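Local coordinates for peridinin-chlorophyll A protein (Amphidinium carterae, PDB 2C9E) that probably serves as a water-soluble light-harvesting antenna for blue-green light, holding peridinin and chlorophyll a inside an all-helical shell, at residues 84-87 / 88-91; 218-221 / 222-226. All coordinates share one frame; numbering follows the deposited sequence.

Interaction 1 (84-87 / 88-91). With PID (peridinin), chain F.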
loop_
_atom_site.group_PDB
_atom_site.type_symbol
_atom_site.label_atom_id
_atom_site.label_comp_id
_atom_site.label_asym_id
_atom_site.label_seq_id
_atom_site.Cartn_x
_atom_site.Cartn_y
_atom_site.Cartn_z
ATOM N N MET A 84 4.831 14.510 12.592
ATOM C CA MET A 84 6.254 14.257 12.612
ATOM C C MET A 84 6.663 13.282 13.716
ATOM O O MET A 84 6.472 13.549 14.914
ATOM C CB MET A 84 6.956 15.622 12.748
ATOM C CG MET A 84 8.442 15.667 12.451
ATOM S SD MET A 84 8.841 15.039 10.816
ATOM C CE MET A 84 10.160 13.899 11.279
ATOM N N ALA A 85 7.218 12.139 13.319
ATOM C CA ALA A 85 7.637 11.136 14.313
ATOM C C ALA A 85 8.801 11.636 15.129
ATOM O O ALA A 85 9.425 12.628 14.770
ATOM C CB ALA A 85 8.049 9.814 13.620
ATOM N N SER A 86 9.130 10.888 16.181
ATOM C CA SER A 86 10.256 11.204 17.073
ATOM C C SER A 86 11.568 10.827 16.354
ATOM O O SER A 86 11.546 10.009 15.431
ATOM C CB SER A 86 10.060 10.444 18.431
ATOM O OG SER A 86 10.358 9.051 18.439
ATOM N N LYS A 87 12.697 11.437 16.730
ATOM C CA LYS A 87 13.959 11.091 16.070
ATOM C C LYS A 87 14.210 9.588 16.309
ATOM O O LYS A 87 14.782 8.865 15.480
ATOM C CB LYS A 87 15.139 11.890 16.662
ATOM C CG LYS A 87 15.211 13.385 16.319
ATOM C CD LYS A 87 16.489 14.083 16.864
ATOM C CE LYS A 87 16.583 15.547 16.399
ATOM N NZ LYS A 87 17.844 16.216 16.861
ATOM N N GLU A 88 13.791 9.132 17.482
ATOM C CA GLU A 88 13.931 7.746 17.864
ATOM C C GLU A 88 13.093 6.843 16.966
ATOM O O GLU A 88 13.622 5.915 16.380
ATOM C CB GLU A 88 13.507 7.583 19.325
ATOM C CG GLU A 88 13.517 6.157 19.790
ATOM C CD GLU A 88 13.070 6.001 21.233
ATOM O OE1 GLU A 88 13.771 6.505 22.161
ATOM O OE2 GLU A 88 12.010 5.365 21.430
ATOM N N ASP A 89 11.797 7.107 16.861
ATOM C CA ASP A 89 10.913 6.271 16.031
ATOM C C ASP A 89 11.302 6.342 14.551
ATOM O O ASP A 89 11.234 5.321 13.844
ATOM C CB ASP A 89 9.424 6.667 16.184
ATOM C CG ASP A 89 8.878 6.437 17.603
ATOM O OD1 ASP A 89 9.554 5.764 18.408
ATOM O OD2 ASP A 89 7.766 6.922 17.907
ATOM N N PHE A 90 11.717 7.542 14.120
ATOM C CA PHE A 90 12.164 7.793 12.757
ATOM C C PHE A 90 13.355 6.934 12.418
ATOM O O PHE A 90 13.347 6.216 11.421
ATOM C CB PHE A 90 12.574 9.249 12.559
ATOM C CG PHE A 90 12.888 9.602 11.113
ATOM C CD1 PHE A 90 11.851 9.756 10.184
ATOM C CD2 PHE A 90 14.223 9.812 10.698
ATOM C CE1 PHE A 90 12.115 10.134 8.841
ATOM C CE2 PHE A 90 14.511 10.185 9.372
ATOM C CZ PHE A 90 13.447 10.354 8.431
ATOM N N ALA A 91 14.412 7.039 13.222
ATOM C CA ALA A 91 15.615 6.245 12.988
ATOM C C ALA A 91 15.296 4.754 12.994
ATOM O O ALA A 91 15.880 4.009 12.202
ATOM C CB ALA A 91 16.704 6.566 14.039
HETATM C C1 PID F . 20.048 -0.644 -4.608
HETATM C C2 PID F . 20.998 -1.450 -5.501
HETATM C C3 PID F . 20.577 -2.922 -5.519
HETATM C C4 PID F . 20.668 -3.459 -4.088
HETATM C C5 PID F . 19.649 -2.820 -3.137
HETATM C C6 PID F . 19.423 -1.314 -3.380
HETATM C C7 PID F . 18.986 -0.596 -2.261
HETATM C C8 PID F . 17.876 0.250 -2.200
HETATM C C9 PID F . 17.447 0.931 -1.056
HETATM C C10 PID F . 18.011 0.904 0.216
HETATM C C11 PID F . 16.344 1.674 -0.950
HETATM C C12 PID F . 16.195 2.093 0.312
HETATM C C13 PID F . 15.141 2.878 0.782
HETATM C C14 PID F . 14.941 3.330 2.089
HETATM C C15 PID F . 13.816 4.107 2.377
HETATM C C16 PID F . 13.467 4.614 3.629
HETATM C C17 PID F . 12.309 5.368 3.820
HETATM C C18 PID F . 11.936 5.845 5.077
HETATM C C19 PID F . 10.779 6.581 5.323
HETATM C C20 PID F . 10.477 6.969 6.631
HETATM C C21 PID F . 9.338 7.668 7.035
HETATM C C22 PID F . 9.151 7.958 8.387
HETATM C C23 PID F . 8.090 8.582 8.823
HETATM C C24 PID F . 6.983 9.139 9.243
HETATM C C25 PID F . 5.733 8.320 9.604
HETATM C C26 PID F . 4.571 8.813 8.734
HETATM C C27 PID F . 4.382 10.334 8.795
HETATM C C28 PID F . 5.673 11.096 8.467
HETATM C C29 PID F . 6.845 10.659 9.355
HETATM C C30 PID F . 2.122 10.562 8.088
HETATM C C31 PID F . 1.068 11.029 7.082
HETATM C CM1 PID F . 20.336 0.859 -4.598
HETATM C CM2 PID F . 20.160 -3.084 -1.717
HETATM C CM3 PID F . 18.337 -3.588 -3.319
HETATM C CM4 PID F . 15.929 2.970 3.203
HETATM C CM5 PID F . 8.267 8.090 6.021
HETATM C CM6 PID F . 5.933 6.834 9.290
HETATM C CM7 PID F . 5.411 8.457 11.093
HETATM C CM8 PID F . 8.132 11.355 8.901
HETATM O O1 PID F . 18.673 -1.038 -4.578
HETATM O O2 PID F . 21.456 -3.686 -6.352
HETATM O O3 PID F . 19.031 0.301 0.542
HETATM O O4 PID F . 17.231 1.630 1.074
HETATM O O5 PID F . 6.553 10.960 10.727
HETATM O O6 PID F . 3.440 10.687 7.770
HETATM O O7 PID F . 1.775 10.145 9.191
#

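Interaction 2 (218-221 / 222-226). With MG (magnesium ion), chain L; PID (peridinin), chain D.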
loop_
_atom_site.group_PDB
_atom_site.type_symbol
_atom_site.label_atom_id
_atom_site.label_comp_id
_atom_site.label_asym_id
_atom_site.label_seq_id
_atom_site.Cartn_x
_atom_site.Cartn_y
_atom_site.Cartn_z
ATOM N N MET A 218 -6.370 10.983 9.260
ATOM C CA MET A 218 -5.801 10.128 8.192
ATOM C C MET A 218 -4.605 9.290 8.729
ATOM O O MET A 218 -4.494 8.056 8.466
ATOM C CB MET A 218 -5.376 11.019 7.019
ATOM C CG MET A 218 -4.640 10.304 5.871
ATOM S SD MET A 218 -5.566 9.029 5.020
ATOM C CE MET A 218 -6.718 9.929 3.987
ATOM N N ALA A 219 -3.700 9.952 9.485
ATOM C CA ALA A 219 -2.550 9.212 10.063
ATOM C C ALA A 219 -3.104 8.103 10.985
ATOM O O ALA A 219 -2.572 6.980 11.057
ATOM C CB ALA A 219 -1.612 10.173 10.884
ATOM N N ASP A 220 -4.175 8.421 11.693
ATOM C CA ASP A 220 -4.764 7.450 12.601
ATOM C C ASP A 220 -5.366 6.309 11.831
ATOM O O ASP A 220 -5.309 5.147 12.245
ATOM C CB ASP A 220 -5.855 8.073 13.477
ATOM C CG ASP A 220 -6.348 7.080 14.516
ATOM O OD1 ASP A 220 -5.523 6.724 15.374
ATOM O OD2 ASP A 220 -7.512 6.613 14.461
ATOM N N GLY A 221 -5.986 6.651 10.713
ATOM C CA GLY A 221 -6.557 5.616 9.869
ATOM C C GLY A 221 -5.456 4.703 9.351
ATOM O O GLY A 221 -5.584 3.476 9.355
ATOM N N ILE A 222 -4.351 5.296 8.910
ATOM C CA ILE A 222 -3.252 4.470 8.384
ATOM C C ILE A 222 -2.729 3.570 9.483
ATOM O O ILE A 222 -2.437 2.385 9.266
ATOM C CB ILE A 222 -2.070 5.317 7.894
ATOM C CG1 ILE A 222 -2.514 6.199 6.699
ATOM C CG2 ILE A 222 -0.871 4.397 7.570
ATOM C CD1 ILE A 222 -3.056 5.394 5.485
ATOM N N ASP A 223 -2.582 4.159 10.667
ATOM C CA ASP A 223 -2.068 3.433 11.803
ATOM C C ASP A 223 -2.970 2.259 12.151
ATOM O O ASP A 223 -2.479 1.151 12.361
ATOM C CB ASP A 223 -1.939 4.364 13.004
ATOM C CG ASP A 223 -1.117 3.754 14.092
ATOM O OD1 ASP A 223 -0.375 2.812 13.744
ATOM O OD2 ASP A 223 -1.190 4.195 15.261
ATOM N N LYS A 224 -4.286 2.494 12.211
ATOM C CA LYS A 224 -5.213 1.410 12.533
ATOM C C LYS A 224 -5.154 0.330 11.487
ATOM O O LYS A 224 -5.342 -0.858 11.797
ATOM C CB LYS A 224 -6.653 1.944 12.651
ATOM C CG LYS A 224 -7.034 2.481 14.079
ATOM C CD LYS A 224 -8.421 3.063 14.070
ATOM C CE LYS A 224 -8.849 3.516 15.466
ATOM N NZ LYS A 224 -7.834 4.455 16.092
ATOM N N THR A 225 -4.921 0.738 10.233
ATOM C CA THR A 225 -4.856 -0.226 9.133
ATOM C C THR A 225 -3.614 -1.110 9.278
ATOM O O THR A 225 -3.651 -2.327 9.052
ATOM C CB THR A 225 -4.846 0.545 7.776
ATOM O OG1 THR A 225 -6.063 1.282 7.657
ATOM C CG2 THR A 225 -4.770 -0.380 6.596
ATOM N N LEU A 226 -2.486 -0.500 9.620
ATOM C CA LEU A 226 -1.285 -1.277 9.804
ATOM C C LEU A 226 -1.503 -2.236 10.994
ATOM O O LEU A 226 -1.169 -3.389 10.927
ATOM C CB LEU A 226 -0.100 -0.343 10.077
ATOM C CG LEU A 226 0.310 0.541 8.909
ATOM C CD1 LEU A 226 1.736 1.055 9.214
ATOM C CD2 LEU A 226 0.257 -0.260 7.563
HETATM MG MG MG L . 0.505 2.438 16.075
HETATM C C1 PID D . 17.549 15.530 -7.407
HETATM C C2 PID D . 18.647 16.121 -8.296
HETATM C C3 PID D . 19.983 15.467 -7.933
HETATM C C4 PID D . 20.303 15.790 -6.469
HETATM C C5 PID D . 19.341 15.124 -5.479
HETATM C C6 PID D . 17.886 15.105 -5.972
HETATM C C7 PID D . 16.915 15.137 -4.964
HETATM C C8 PID D . 16.060 14.096 -4.599
HETATM C C9 PID D . 15.108 14.160 -3.577
HETATM C C10 PID D . 14.827 15.237 -2.737
HETATM C C11 PID D . 14.269 13.173 -3.250
HETATM C C12 PID D . 13.452 13.598 -2.283
HETATM C C13 PID D . 12.318 12.899 -1.861
HETATM C C14 PID D . 11.365 13.269 -0.909
HETATM C C15 PID D . 10.261 12.439 -0.698
HETATM C C16 PID D . 9.177 12.714 0.139
HETATM C C17 PID D . 8.094 11.833 0.191
HETATM C C18 PID D . 6.918 12.084 0.900
HETATM C C19 PID D . 5.833 11.204 0.871
HETATM C C20 PID D . 4.622 11.524 1.491
HETATM C C21 PID D . 3.457 10.755 1.498
HETATM C C22 PID D . 2.298 11.257 2.096
HETATM C C23 PID D . 1.120 10.683 2.159
HETATM C C24 PID D . -0.101 10.198 2.175
HETATM C C25 PID D . -0.633 9.315 3.317
HETATM C C26 PID D . -1.653 8.276 2.836
HETATM C C27 PID D . -2.742 8.862 1.933
HETATM C C28 PID D . -2.053 9.467 0.703
HETATM C C29 PID D . -1.087 10.602 1.064
HETATM C C30 PID D . -4.828 7.987 1.123
HETATM C C31 PID D . -5.801 6.815 0.999
HETATM C CM1 PID D . 16.140 16.013 -7.755
HETATM C CM2 PID D . 19.469 15.891 -4.159
HETATM C CM3 PID D . 19.809 13.685 -5.244
HETATM C CM4 PID D . 11.496 14.592 -0.147
HETATM C CM5 PID D . 3.457 9.343 0.905
HETATM C CM6 PID D . 0.499 8.553 4.012
HETATM C CM7 PID D . -1.307 10.238 4.337
HETATM C CM8 PID D . -0.349 11.009 -0.215
HETATM O O1 PID D . 17.685 14.159 -7.035
HETATM O O2 PID D . 21.009 16.023 -8.758
HETATM O O3 PID D . 15.456 16.294 -2.650
HETATM O O4 PID D . 13.784 14.880 -1.928
HETATM O O5 PID D . -1.852 11.713 1.540
HETATM O O6 PID D . -3.579 7.734 1.610
HETATM O O7 PID D . -5.209 9.127 0.854
#

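Interaction 1 (84-87 / 88-91)
S86 O accepts the backbone N of F90 at 2.8 Å, the first i to i+4 bond of the helix that starts here. The S86 side chain grips the same turn. Its OG takes the N-H of D89 at 2.9 Å, and the bond is nearly straight (165°). A chi1 of 77° sets OG between the backbone N and the carbonyl carbon of S86, and this turns it toward the start of the helix. S86 is thus the N-cap of helix 87-102. The D89 carboxylate packs against the cap, with CG 3.1 Å from S86 OG, but its OD2 is bonded to S76 of helix 60-77. One residue further, A91 N bonds to K87 O.

The residues leading into the cap hold a peridinin. A85 N donates to peridinin O5 at 2.9 Å, with a bent N-H...O angle of 143°. A85 CB lies 3.5 Å from the same oxygen. F90 meets the pigment further along: CD1 and CE1 of its ring both lie 3.7 Å from peridinin C22. With CG anti to the backbone N, the ring is carried off the helix toward the allenic end of the pigment chain. Y15 of helix 2-18 meets the F90 ring edge-to-face.

Interaction 2 (218-221 / 222-226)
G221 O receives two donors from T225, the backbone N at 3.0 Å and the hydroxyl OG1 at 2.8 Å. They reach it from opposite faces of the carbonyl plane, and OG1 sits above that plane. The hydroxyl of T225, a buried residue, is thereby satisfied within its own helix. A chi1 of -62° puts OG1 beside the T225 backbone N, facing back down the helix to G221.

This is the tightly packed side of an ordinary alpha-helical stretch. I222 CG1 presses on M218 O at 3.2 Å. The two apolar ends touch more lightly, M218 SD lying 4.4 Å from I222 CD1. The M218 chain bends at chi2 and chi3, and its CE comes 3.6 Å from peridinin O7. I222 and L226 touch a chlorophyll a.

The more open side carries D220 and K224, both partly exposed. K224 NZ bridges to D220 OD2 at 2.7 Å, on the syn lone pair. The lysine runs extended and bends only at its end (chi4 53°), which brings NZ to the edge of the D220 carboxylate, close to its plane and nearer OD2 than OD1. D220 OD1 has a second cation, K78.

D223 leaves the helix between these sides and holds magnesium with both oxygens, OD1 at 2.5 Å and OD2 at 2.6 Å. K78 also bonds to D223 OD2, so this lysine links two acidic residues and may temper their charge. S71 and D75 of helix 60-77 bind the same ion. Helix 215-231 is thus joined through the metal to helix 60-77, whose L74, V67 and H70 pack on I222, D223 and L226, while helix 201-213 meets M218.

In the fold
Interactions 1 and 2 lie in different halves of the chain. Their centres are about 17 Å apart and their nearest atoms about 8 Å, so they do not touch. Helix 60-77 connects them. It meets A85 and D89 of 84-91, and it shares the magnesium site with 218-226. The D89 side chain is about 6 Å from that of D75, a ligand of this ion. The peridinin held by A85 and F90 also reaches A219, about 4 Å from its side chain, while M218 touches a second peridinin. L83, just before 84-91, touches A219. Chlorophyll a contacts I222 and L226 directly, whereas the F90 side chain stays about 7 Å from a chlorophyll and instead touches the bound digalactosyl diacyl glycerol.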